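Local coordinates for Non-reducing end beta-L-arabinofuranosidase (Bacteroides thetaiotaomicron, PDB 5MQO), which probably hydrolyses glycosidic bonds in plant pectin as a GH127-family glycoside hydrolase, with aceric acidase activity ascribed to it, at residues 514-519 and 570-575; 484-489 and 503-508; 542-547 and 561-566; 39-44 and 469-474. All coordinates share one frame; numbering follows the deposited sequence.

Contact 1: 514-519 and 570-575; sequences NVRVTL and GDVVEL
Val515 with Leu575 and Val517 with Val573 are the hydrogen-bonded pairs of two antiparallel neighbours in a seven-stranded antiparallel sheet built largely from the GH127 middle-domain region. The strand axes come within 4.6 Å and their directions differ by 165°. Between Val517 and Val573, Val517 N gives a bond of 2.7 Å to Val573 O, and Val573 N returns one to Val517 O. The pair of Val515 and Leu575 is less even: Val515 N to Leu575 O is nearly straight, while the return bond from Leu575 N is weak. Past the last paired residues, Leu519 N still bonds to Asp571 O, and Gly570 N closes the end on Leu519 O at 2.7 Å.

Side chains alternate between the two faces of this sheet. Val515, Val517, Val573 and Leu575 go to the buried face, where Phe533 of strand 529-535 packs on Val517 and Val573, and Leu531 on Val573. Arg516, Thr518, Val572 and Glu574 take the other, more exposed face. Arg516 leaves with CG anti to its backbone N (chi1 179°) and bends at chi3, which lays its guanidinium beside the extended Glu574 chain. NE and NH2 both grip the one oxygen OE1, each at 3.1 Å, in a side-on salt bridge; the flat groups are 17° apart, yet both nitrogens lie out of the carboxylate plane, on the same face of it. Below the ion pair, Arg516 CG meets Val572 CG1 at 3.9 Å, and Thr518 CG2 lies alongside Val572 CG2. At the Gly570 end, Leu519 CD1 lies against Asp571 CB at 3.6 Å.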
# COMPACT_ATOMS: atom_id res chain seq x y z
N ASN A 514 -12.42 -18.66 2.65
CA ASN A 514 -13.04 -19.49 1.61
C ASN A 514 -13.27 -18.69 0.37
O ASN A 514 -14.06 -17.74 0.40
CB ASN A 514 -14.38 -20.04 2.06
CG ASN A 514 -14.28 -20.84 3.34
OD1 ASN A 514 -13.46 -21.76 3.45
ND2 ASN A 514 -15.07 -20.46 4.34
N VAL A 515 -12.62 -19.08 -0.73
CA VAL A 515 -12.79 -18.38 -2.02
C VAL A 515 -13.37 -19.29 -3.09
O VAL A 515 -13.00 -20.45 -3.22
CB VAL A 515 -11.47 -17.74 -2.49
CG1 VAL A 515 -11.67 -16.87 -3.73
CG2 VAL A 515 -10.88 -16.90 -1.37
N ARG A 516 -14.30 -18.75 -3.86
CA ARG A 516 -14.86 -19.46 -4.97
C ARG A 516 -14.72 -18.58 -6.18
O ARG A 516 -15.20 -17.43 -6.16
CB ARG A 516 -16.33 -19.76 -4.72
CG ARG A 516 -17.02 -20.48 -5.88
CD ARG A 516 -18.48 -20.68 -5.56
NE ARG A 516 -18.66 -21.55 -4.41
CZ ARG A 516 -19.83 -21.86 -3.87
NH1 ARG A 516 -20.97 -21.40 -4.38
NH2 ARG A 516 -19.86 -22.67 -2.82
N VAL A 517 -14.10 -19.15 -7.21
CA VAL A 517 -13.98 -18.53 -8.52
C VAL A 517 -14.89 -19.31 -9.47
O VAL A 517 -14.77 -20.52 -9.64
CB VAL A 517 -12.51 -18.48 -9.01
CG1 VAL A 517 -12.39 -17.88 -10.41
CG2 VAL A 517 -11.70 -17.64 -8.03
N THR A 518 -15.83 -18.58 -10.07
CA THR A 518 -16.79 -19.16 -10.98
C THR A 518 -16.52 -18.54 -12.34
O THR A 518 -16.45 -17.32 -12.43
CB THR A 518 -18.22 -18.82 -10.53
OG1 THR A 518 -18.38 -19.16 -9.14
CG2 THR A 518 -19.23 -19.56 -11.38
N LEU A 519 -16.40 -19.37 -13.38
CA LEU A 519 -16.18 -18.92 -14.76
C LEU A 519 -17.45 -18.71 -15.56
O LEU A 519 -18.05 -19.69 -15.98
CB LEU A 519 -15.37 -19.97 -15.50
CG LEU A 519 -13.94 -20.03 -14.99
CD1 LEU A 519 -13.38 -21.39 -15.32
CD2 LEU A 519 -13.08 -18.92 -15.60
N GLY A 570 -19.15 -22.04 -16.64
CA GLY A 570 -19.74 -22.54 -15.42
C GLY A 570 -18.83 -23.32 -14.51
O GLY A 570 -19.27 -23.74 -13.44
N ASP A 571 -17.56 -23.53 -14.89
CA ASP A 571 -16.59 -24.20 -13.98
C ASP A 571 -16.45 -23.38 -12.68
O ASP A 571 -16.71 -22.15 -12.63
CB ASP A 571 -15.20 -24.47 -14.63
CG ASP A 571 -15.20 -25.67 -15.62
OD1 ASP A 571 -15.99 -26.61 -15.47
OD2 ASP A 571 -14.38 -25.67 -16.56
N VAL A 572 -16.08 -24.09 -11.62
CA VAL A 572 -15.99 -23.53 -10.27
C VAL A 572 -14.71 -24.03 -9.62
O VAL A 572 -14.54 -25.22 -9.44
CB VAL A 572 -17.22 -23.96 -9.45
CG1 VAL A 572 -16.99 -23.83 -7.95
CG2 VAL A 572 -18.44 -23.16 -9.87
N VAL A 573 -13.82 -23.11 -9.26
CA VAL A 573 -12.70 -23.41 -8.38
C VAL A 573 -12.98 -22.84 -6.99
O VAL A 573 -13.57 -21.77 -6.85
CB VAL A 573 -11.38 -22.80 -8.89
CG1 VAL A 573 -10.19 -23.42 -8.16
CG2 VAL A 573 -11.23 -23.00 -10.38
N GLU A 574 -12.52 -23.56 -5.97
CA GLU A 574 -12.78 -23.20 -4.59
C GLU A 574 -11.54 -23.42 -3.70
O GLU A 574 -11.15 -24.55 -3.41
CB GLU A 574 -13.99 -23.96 -4.05
CG GLU A 574 -14.65 -23.31 -2.85
CD GLU A 574 -15.95 -23.97 -2.45
OE1 GLU A 574 -16.97 -23.76 -3.16
OE2 GLU A 574 -15.94 -24.72 -1.44
N LEU A 575 -10.93 -22.31 -3.30
CA LEU A 575 -9.79 -22.32 -2.39
C LEU A 575 -10.34 -22.29 -0.99
O LEU A 575 -11.17 -21.43 -0.69
CB LEU A 575 -8.97 -21.07 -2.63
CG LEU A 575 -7.72 -20.88 -1.77
CD1 LEU A 575 -6.71 -22.00 -1.99
CD2 LEU A 575 -7.09 -19.53 -2.07

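Contact 2: 484-489 and 503-508; sequences NLYGAN and LVQETD
Asn489 and Gln505 face each other as a hydrogen-bonded antiparallel pair: Gln505 N bonds to Asn489 O at 2.8 Å, and Asn489 N answers to Gln505 O. Their side chains leave on the same face of the sheet, and Gln505 runs back beneath the loop that precedes residue 489. Its CB lies against the Asn489 amide, 3.5 Å from OD1. With CG anti to the backbone N (chi1 177°) and the chain extended beyond it, the next carbons pass under the Gly487 carbonyl, CG coming to 3.4 Å from Gly487 O. The amide then splits its contacts. OE1 takes a weak bond from Asn489 ND2 at 3.3 Å, the two amide planes being 60° apart, and OE1 is also weakly bonded to Tyr474 OH. NE2 instead lies against the backbone of Tyr486 and Gly487, 3.4 Å from Tyr486 CA, and at the edge of the Tyr486 ring, in its plane and 3.5 Å from CD1. Asn489 is held more firmly by its other atom, OD1, which is hydrogen-bonded to Tyr474 OH; its ND2 also makes a weak bond to Gly487 O. Further along, Thr507 CG2 tucks against the peptide of Gly487, 3.7 Å from its C, while its OG1 is taken by Asn514 O. The pair lies at the open end of the beta hairpin formed by strands 489-494 and 500-506, where the first strand enters from a loop.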
# COMPACT_ATOMS: atom_id res chain seq x y z
N ASN A 484 -4.38 -12.53 -6.85
CA ASN A 484 -3.49 -11.92 -5.91
C ASN A 484 -4.15 -11.37 -4.64
O ASN A 484 -3.70 -11.68 -3.54
CB ASN A 484 -2.71 -10.83 -6.62
CG ASN A 484 -1.73 -11.40 -7.61
OD1 ASN A 484 -0.90 -12.21 -7.23
ND2 ASN A 484 -1.82 -11.00 -8.86
N LEU A 485 -5.19 -10.55 -4.76
CA LEU A 485 -5.89 -10.06 -3.57
C LEU A 485 -7.31 -10.53 -3.58
O LEU A 485 -8.09 -10.04 -4.39
CB LEU A 485 -5.91 -8.53 -3.45
CG LEU A 485 -4.60 -7.75 -3.36
CD1 LEU A 485 -4.86 -6.41 -2.66
CD2 LEU A 485 -3.47 -8.51 -2.68
N TYR A 486 -7.62 -11.45 -2.66
CA TYR A 486 -8.94 -12.03 -2.51
C TYR A 486 -9.95 -11.00 -1.99
O TYR A 486 -9.64 -10.14 -1.17
CB TYR A 486 -8.91 -13.30 -1.61
CG TYR A 486 -7.95 -14.36 -2.13
CD1 TYR A 486 -8.14 -14.94 -3.39
CD2 TYR A 486 -6.85 -14.78 -1.39
CE1 TYR A 486 -7.27 -15.88 -3.90
CE2 TYR A 486 -5.97 -15.74 -1.90
CZ TYR A 486 -6.18 -16.27 -3.17
OH TYR A 486 -5.35 -17.20 -3.73
N GLY A 487 -11.18 -11.13 -2.49
CA GLY A 487 -12.29 -10.22 -2.18
C GLY A 487 -13.37 -10.41 -3.24
O GLY A 487 -13.08 -10.73 -4.40
N ALA A 488 -14.63 -10.24 -2.83
CA ALA A 488 -15.74 -10.50 -3.71
C ALA A 488 -15.67 -9.52 -4.87
O ALA A 488 -15.57 -8.32 -4.63
CB ALA A 488 -17.04 -10.34 -2.97
N ASN A 489 -15.72 -10.04 -6.10
CA ASN A 489 -15.57 -9.24 -7.29
C ASN A 489 -16.04 -9.93 -8.59
O ASN A 489 -16.15 -11.14 -8.65
CB ASN A 489 -14.08 -8.84 -7.46
CG ASN A 489 -13.19 -10.03 -7.85
OD1 ASN A 489 -13.32 -10.62 -8.93
ND2 ASN A 489 -12.25 -10.35 -6.99
N LEU A 503 -15.15 -13.78 -15.00
CA LEU A 503 -15.33 -14.66 -13.86
C LEU A 503 -15.91 -13.92 -12.65
O LEU A 503 -15.94 -12.70 -12.59
CB LEU A 503 -14.05 -15.44 -13.55
CG LEU A 503 -12.75 -14.69 -13.24
CD1 LEU A 503 -12.69 -14.18 -11.81
CD2 LEU A 503 -11.55 -15.58 -13.52
N VAL A 504 -16.41 -14.70 -11.71
CA VAL A 504 -17.04 -14.18 -10.51
C VAL A 504 -16.36 -14.81 -9.30
O VAL A 504 -16.25 -16.04 -9.20
CB VAL A 504 -18.55 -14.48 -10.48
CG1 VAL A 504 -19.22 -13.72 -9.36
CG2 VAL A 504 -19.17 -14.09 -11.80
N GLN A 505 -15.92 -13.95 -8.38
CA GLN A 505 -15.22 -14.35 -7.18
C GLN A 505 -16.17 -14.13 -6.02
O GLN A 505 -16.66 -13.02 -5.85
CB GLN A 505 -13.96 -13.51 -7.00
CG GLN A 505 -13.18 -13.82 -5.71
CD GLN A 505 -11.68 -13.56 -5.80
OE1 GLN A 505 -11.13 -13.41 -6.88
NE2 GLN A 505 -11.04 -13.54 -4.69
N GLU A 506 -16.43 -15.18 -5.24
CA GLU A 506 -17.28 -15.06 -4.07
C GLU A 506 -16.48 -15.48 -2.87
O GLU A 506 -15.84 -16.52 -2.90
CB GLU A 506 -18.51 -15.94 -4.22
CG GLU A 506 -19.15 -15.88 -5.62
CD GLU A 506 -20.50 -16.57 -5.67
OE1 GLU A 506 -20.55 -17.81 -5.86
OE2 GLU A 506 -21.51 -15.86 -5.49
N THR A 507 -16.49 -14.64 -1.83
CA THR A 507 -15.78 -14.91 -0.56
C THR A 507 -16.07 -13.84 0.49
O THR A 507 -16.37 -12.71 0.11
CB THR A 507 -14.26 -14.96 -0.76
OG1 THR A 507 -13.65 -15.18 0.51
CG2 THR A 507 -13.72 -13.64 -1.41
N ASP A 508 -15.97 -14.17 1.78
CA ASP A 508 -16.18 -13.15 2.83
C ASP A 508 -14.83 -12.66 3.38
O ASP A 508 -14.78 -11.98 4.39
CB ASP A 508 -17.13 -13.64 3.95
CG ASP A 508 -17.69 -12.47 4.84
OD1 ASP A 508 -17.90 -11.33 4.34
OD2 ASP A 508 -17.94 -12.68 6.07

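Contact 3: 542-547 and 561-566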
# COMPACT_ATOMS: atom_id res chain seq x y z
N ALA A 542 -3.93 -25.28 3.16
CA ALA A 542 -4.91 -24.84 2.19
C ALA A 542 -5.25 -25.94 1.19
O ALA A 542 -4.40 -26.77 0.87
CB ALA A 542 -4.41 -23.61 1.47
N ALA A 543 -6.50 -25.93 0.71
CA ALA A 543 -6.98 -26.95 -0.21
C ALA A 543 -7.75 -26.32 -1.35
O ALA A 543 -8.41 -25.26 -1.18
CB ALA A 543 -7.86 -27.97 0.52
N LEU A 544 -7.65 -26.98 -2.51
CA LEU A 544 -8.42 -26.65 -3.72
C LEU A 544 -9.46 -27.72 -4.11
O LEU A 544 -9.30 -28.91 -3.83
CB LEU A 544 -7.48 -26.47 -4.89
CG LEU A 544 -6.62 -25.20 -4.86
CD1 LEU A 544 -5.51 -25.33 -5.90
CD2 LEU A 544 -7.45 -23.95 -5.14
N THR A 545 -10.53 -27.27 -4.75
CA THR A 545 -11.48 -28.16 -5.44
C THR A 545 -11.81 -27.56 -6.80
O THR A 545 -11.71 -26.35 -6.99
CB THR A 545 -12.76 -28.41 -4.61
OG1 THR A 545 -13.54 -27.21 -4.54
CG2 THR A 545 -12.41 -28.91 -3.19
N VAL A 546 -12.16 -28.42 -7.77
CA VAL A 546 -12.69 -27.97 -9.06
C VAL A 546 -14.01 -28.67 -9.39
O VAL A 546 -14.05 -29.88 -9.62
CB VAL A 546 -11.71 -28.14 -10.24
CG1 VAL A 546 -12.20 -27.33 -11.44
CG2 VAL A 546 -10.31 -27.71 -9.86
N ASN A 547 -15.07 -27.87 -9.42
CA ASN A 547 -16.45 -28.34 -9.44
C ASN A 547 -16.74 -29.35 -8.31
O ASN A 547 -17.47 -30.31 -8.52
CB ASN A 547 -16.80 -28.89 -10.82
CG ASN A 547 -16.79 -27.82 -11.91
OD1 ASN A 547 -17.50 -26.82 -11.81
ND2 ASN A 547 -16.03 -28.07 -12.99
N ALA A 561 -0.45 -21.55 -6.29
CA ALA A 561 -1.02 -22.85 -6.67
C ALA A 561 -1.60 -22.71 -8.07
O ALA A 561 -2.48 -21.89 -8.30
CB ALA A 561 -2.09 -23.29 -5.69
N GLU A 562 -1.06 -23.50 -9.01
CA GLU A 562 -1.48 -23.47 -10.42
C GLU A 562 -2.58 -24.51 -10.65
O GLU A 562 -2.55 -25.59 -10.06
CB GLU A 562 -0.29 -23.76 -11.33
CG GLU A 562 -0.59 -23.61 -12.82
CD GLU A 562 0.59 -23.94 -13.71
OE1 GLU A 562 1.63 -24.42 -13.21
OE2 GLU A 562 0.48 -23.73 -14.94
N VAL A 563 -3.55 -24.18 -11.50
CA VAL A 563 -4.59 -25.13 -11.91
C VAL A 563 -4.72 -25.05 -13.43
O VAL A 563 -5.43 -24.20 -13.93
CB VAL A 563 -5.95 -24.84 -11.20
CG1 VAL A 563 -6.99 -25.90 -11.55
CG2 VAL A 563 -5.78 -24.81 -9.69
N ASN A 564 -4.00 -25.91 -14.15
CA ASN A 564 -4.03 -25.89 -15.61
C ASN A 564 -5.09 -26.84 -16.14
O ASN A 564 -5.12 -28.01 -15.78
CB ASN A 564 -2.68 -26.23 -16.22
CG ASN A 564 -2.65 -25.96 -17.72
OD1 ASN A 564 -2.82 -24.81 -18.18
ND2 ASN A 564 -2.42 -27.01 -18.50
N ARG A 565 -5.95 -26.33 -17.02
CA ARG A 565 -7.23 -26.96 -17.32
C ARG A 565 -7.81 -26.30 -18.58
O ARG A 565 -7.57 -25.12 -18.83
CB ARG A 565 -8.17 -26.73 -16.13
CG ARG A 565 -9.51 -27.44 -16.16
CD ARG A 565 -9.35 -28.94 -15.96
NE ARG A 565 -8.77 -29.26 -14.65
CZ ARG A 565 -9.46 -29.49 -13.53
NH1 ARG A 565 -10.79 -29.46 -13.51
NH2 ARG A 565 -8.79 -29.77 -12.40
N THR A 566 -8.55 -27.06 -19.38
CA THR A 566 -9.33 -26.47 -20.48
C THR A 566 -10.65 -26.07 -19.83
O THR A 566 -11.51 -26.91 -19.58
CB THR A 566 -9.53 -27.42 -21.69
OG1 THR A 566 -8.26 -27.79 -22.22
CG2 THR A 566 -10.31 -26.73 -22.80
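Leu544 and Val546 stand up from one strand and meet Ala561, Val563 and Arg565 of another across the interior between two beta sheets. The strands run almost in the same direction, 12° apart, with axes 9.9 Å from each other at closest, a separation bridged by side chains. The main bump is Leu544 CD1. It enters the hollow between Ala561 and Val563, lying 4.0 Å from Ala561 CB and 3.8 Å from Val563 CG2, and the leucine and valine side chains run by each other, pointing in opposite directions. Val563 uses its second branch on the next inward-facing residue, Val546: CG1 meets Val546 CG2 at 4.1 Å, so the valine fork spans both neighbours.

Arg565 finishes the row. Its chain folds at chi2 and chi3 (71° and 62°) and brings the guanidinium obliquely onto the end of Val546. There each methyl takes one terminal nitrogen, CG1 3.3 Å from NH1 and CG2 3.6 Å from NH2, a van der Waals contact between a charged group and two methyls.

Strand 542-546 lies between strands 572-577 and 549-550 in the seven-stranded sheet, with Val573 and Leu575 packing on Leu544. Strand 559-565 forms an outer edge of the five-stranded sheet, paired there with strand 529-535, whose Ile535 touches Ala561. Together the facing sheets make a beta sandwich.

Contact 4: 39-44 and 469-474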
# COMPACT_ATOMS: atom_id res chain seq x y z
N THR A 39 -4.52 -6.22 -15.04
CA THR A 39 -5.82 -6.20 -15.68
C THR A 39 -6.13 -4.74 -15.99
O THR A 39 -5.61 -3.83 -15.34
CB THR A 39 -6.95 -6.71 -14.76
OG1 THR A 39 -7.27 -5.74 -13.75
CG2 THR A 39 -6.60 -8.01 -14.12
N GLY A 40 -7.01 -4.54 -16.97
CA GLY A 40 -7.44 -3.21 -17.37
C GLY A 40 -8.08 -2.49 -16.21
O GLY A 40 -8.61 -3.11 -15.30
N ILE A 41 -8.00 -1.17 -16.24
CA ILE A 41 -8.48 -0.33 -15.14
C ILE A 41 -9.99 -0.48 -14.92
O ILE A 41 -10.47 -0.27 -13.81
CB ILE A 41 -8.03 1.15 -15.37
CG1 ILE A 41 -8.19 1.97 -14.10
CG2 ILE A 41 -8.78 1.82 -16.52
CD1 ILE A 41 -7.42 3.28 -14.15
N ASP A 42 -10.70 -0.90 -15.98
CA ASP A 42 -12.16 -1.14 -15.99
C ASP A 42 -12.65 -2.60 -15.78
O ASP A 42 -13.87 -2.86 -15.63
CB ASP A 42 -12.78 -0.57 -17.29
CG ASP A 42 -12.20 -1.21 -18.60
OD1 ASP A 42 -11.14 -1.88 -18.63
OD2 ASP A 42 -12.82 -0.99 -19.65
N ALA A 43 -11.70 -3.54 -15.72
CA ALA A 43 -12.01 -4.98 -15.72
C ALA A 43 -12.51 -5.59 -14.41
O ALA A 43 -13.23 -6.57 -14.46
CB ALA A 43 -10.79 -5.76 -16.18
N VAL A 44 -12.11 -5.04 -13.27
CA VAL A 44 -12.44 -5.64 -11.98
C VAL A 44 -13.35 -4.67 -11.22
O VAL A 44 -13.01 -3.50 -11.09
CB VAL A 44 -11.16 -5.96 -11.16
CG1 VAL A 44 -11.50 -6.61 -9.82
CG2 VAL A 44 -10.23 -6.88 -11.95
N ALA A 469 -7.95 0.09 -5.25
CA ALA A 469 -7.66 -1.25 -4.70
C ALA A 469 -7.97 -2.38 -5.67
O ALA A 469 -7.17 -3.27 -5.85
CB ALA A 469 -8.43 -1.45 -3.42
N GLN A 470 -9.14 -2.33 -6.30
CA GLN A 470 -9.56 -3.35 -7.31
C GLN A 470 -8.54 -3.65 -8.40
O GLN A 470 -8.54 -4.77 -8.93
CB GLN A 470 -10.91 -3.04 -7.98
CG GLN A 470 -10.96 -1.74 -8.78
CD GLN A 470 -11.16 -0.53 -7.91
OE1 GLN A 470 -11.41 -0.66 -6.70
NE2 GLN A 470 -11.05 0.66 -8.50
N ASN A 471 -7.70 -2.66 -8.73
CA ASN A 471 -6.65 -2.81 -9.73
C ASN A 471 -5.47 -3.62 -9.26
O ASN A 471 -4.54 -3.80 -10.04
CB ASN A 471 -6.14 -1.45 -10.18
CG ASN A 471 -7.13 -0.73 -11.04
OD1 ASN A 471 -7.19 -0.96 -12.26
ND2 ASN A 471 -7.90 0.14 -10.43
N TYR A 472 -5.51 -4.10 -8.01
CA TYR A 472 -4.51 -5.01 -7.43
C TYR A 472 -4.99 -6.48 -7.23
O TYR A 472 -4.24 -7.34 -6.72
CB TYR A 472 -4.01 -4.38 -6.10
CG TYR A 472 -3.33 -3.04 -6.33
CD1 TYR A 472 -1.98 -2.98 -6.65
CD2 TYR A 472 -4.05 -1.84 -6.30
CE1 TYR A 472 -1.36 -1.78 -6.94
CE2 TYR A 472 -3.43 -0.62 -6.59
CZ TYR A 472 -2.08 -0.59 -6.90
OH TYR A 472 -1.42 0.59 -7.15
N ALA A 473 -6.22 -6.81 -7.64
CA ALA A 473 -6.80 -8.12 -7.31
C ALA A 473 -6.19 -9.22 -8.14
O ALA A 473 -5.94 -10.28 -7.61
CB ALA A 473 -8.30 -8.10 -7.47
N TYR A 474 -5.92 -8.96 -9.42
CA TYR A 474 -5.38 -9.97 -10.34
C TYR A 474 -4.19 -9.44 -11.14
O TYR A 474 -4.02 -8.23 -11.30
CB TYR A 474 -6.45 -10.44 -11.35
CG TYR A 474 -7.77 -10.97 -10.81
CD1 TYR A 474 -7.94 -12.33 -10.49
CD2 TYR A 474 -8.89 -10.14 -10.68
CE1 TYR A 474 -9.16 -12.83 -10.00
CE2 TYR A 474 -10.10 -10.62 -10.21
CZ TYR A 474 -10.23 -11.96 -9.87
OH TYR A 474 -11.42 -12.43 -9.39
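Val44 carries this packing between an N-terminal connection and the passage from the helical catalytic domain into the beta domain. Residues 39-44 lead from strand 37-38 of one sheet to strand 44-46 of the other, while 469-474, beginning with a 3-10 segment, connects helix 458-466 to strand 474-477. The two methyls of Val44 part company: CG1 lies 3.6 Å from Gln470 O and a little farther from Gln470 CB and Ala473 CB, whereas CG2 meets the edge of the Tyr474 ring, near its plane, 3.7 Å from CD2. At the base of that side chain, Thr39 CG2 lies 3.7 Å from Tyr474 CB. The other end of the interface belongs to Asn471, whose OD1 approaches Ile41 CA at 3.2 Å and lies beside its CG1, a contact of packing alone.

A second shell surrounds these groups. Asn471 ND2 is bonded to Gln468 O, which helps set the amide so that OD1 faces Ile41. Gln470 keeps CG between its backbone N and carbonyl carbon (chi1 62°) and bends at chi2; its tip leads away from Val44 to Cys467 O, leaving CB and CG against Val44, CG on its carbonyl O. Leu491 of strand 489-494 packs on both Val44 and Tyr474. Ile41 sits within a type I beta turn from Gly40 to Ala43, closed by Ala43 N bonding to Gly40 O at 3.1 Å.

In the fold
Contact 4 comes first along the chain, joining segments 425 residues apart in sequence, and closes before contact 2 opens; contact 3 is nested inside the loop closed by contact 1. Contacts 1, 2 and 3 all reach the seven-stranded sheet, built largely from the middle-domain region: strand 500-506 borders 514-521, then come 572-577 and 542-546. Contact 1 has its centre about 9 Å from those of contacts 2 and 3, which are about 15 Å from each other. Contact 3 adds the opposing five-stranded sheet. Contact 4, centred about 12 Å from contact 2, touches it mainly at Tyr474, with Tyr472 against Leu485, linking the sandwich to the catalytic-domain side of the chain.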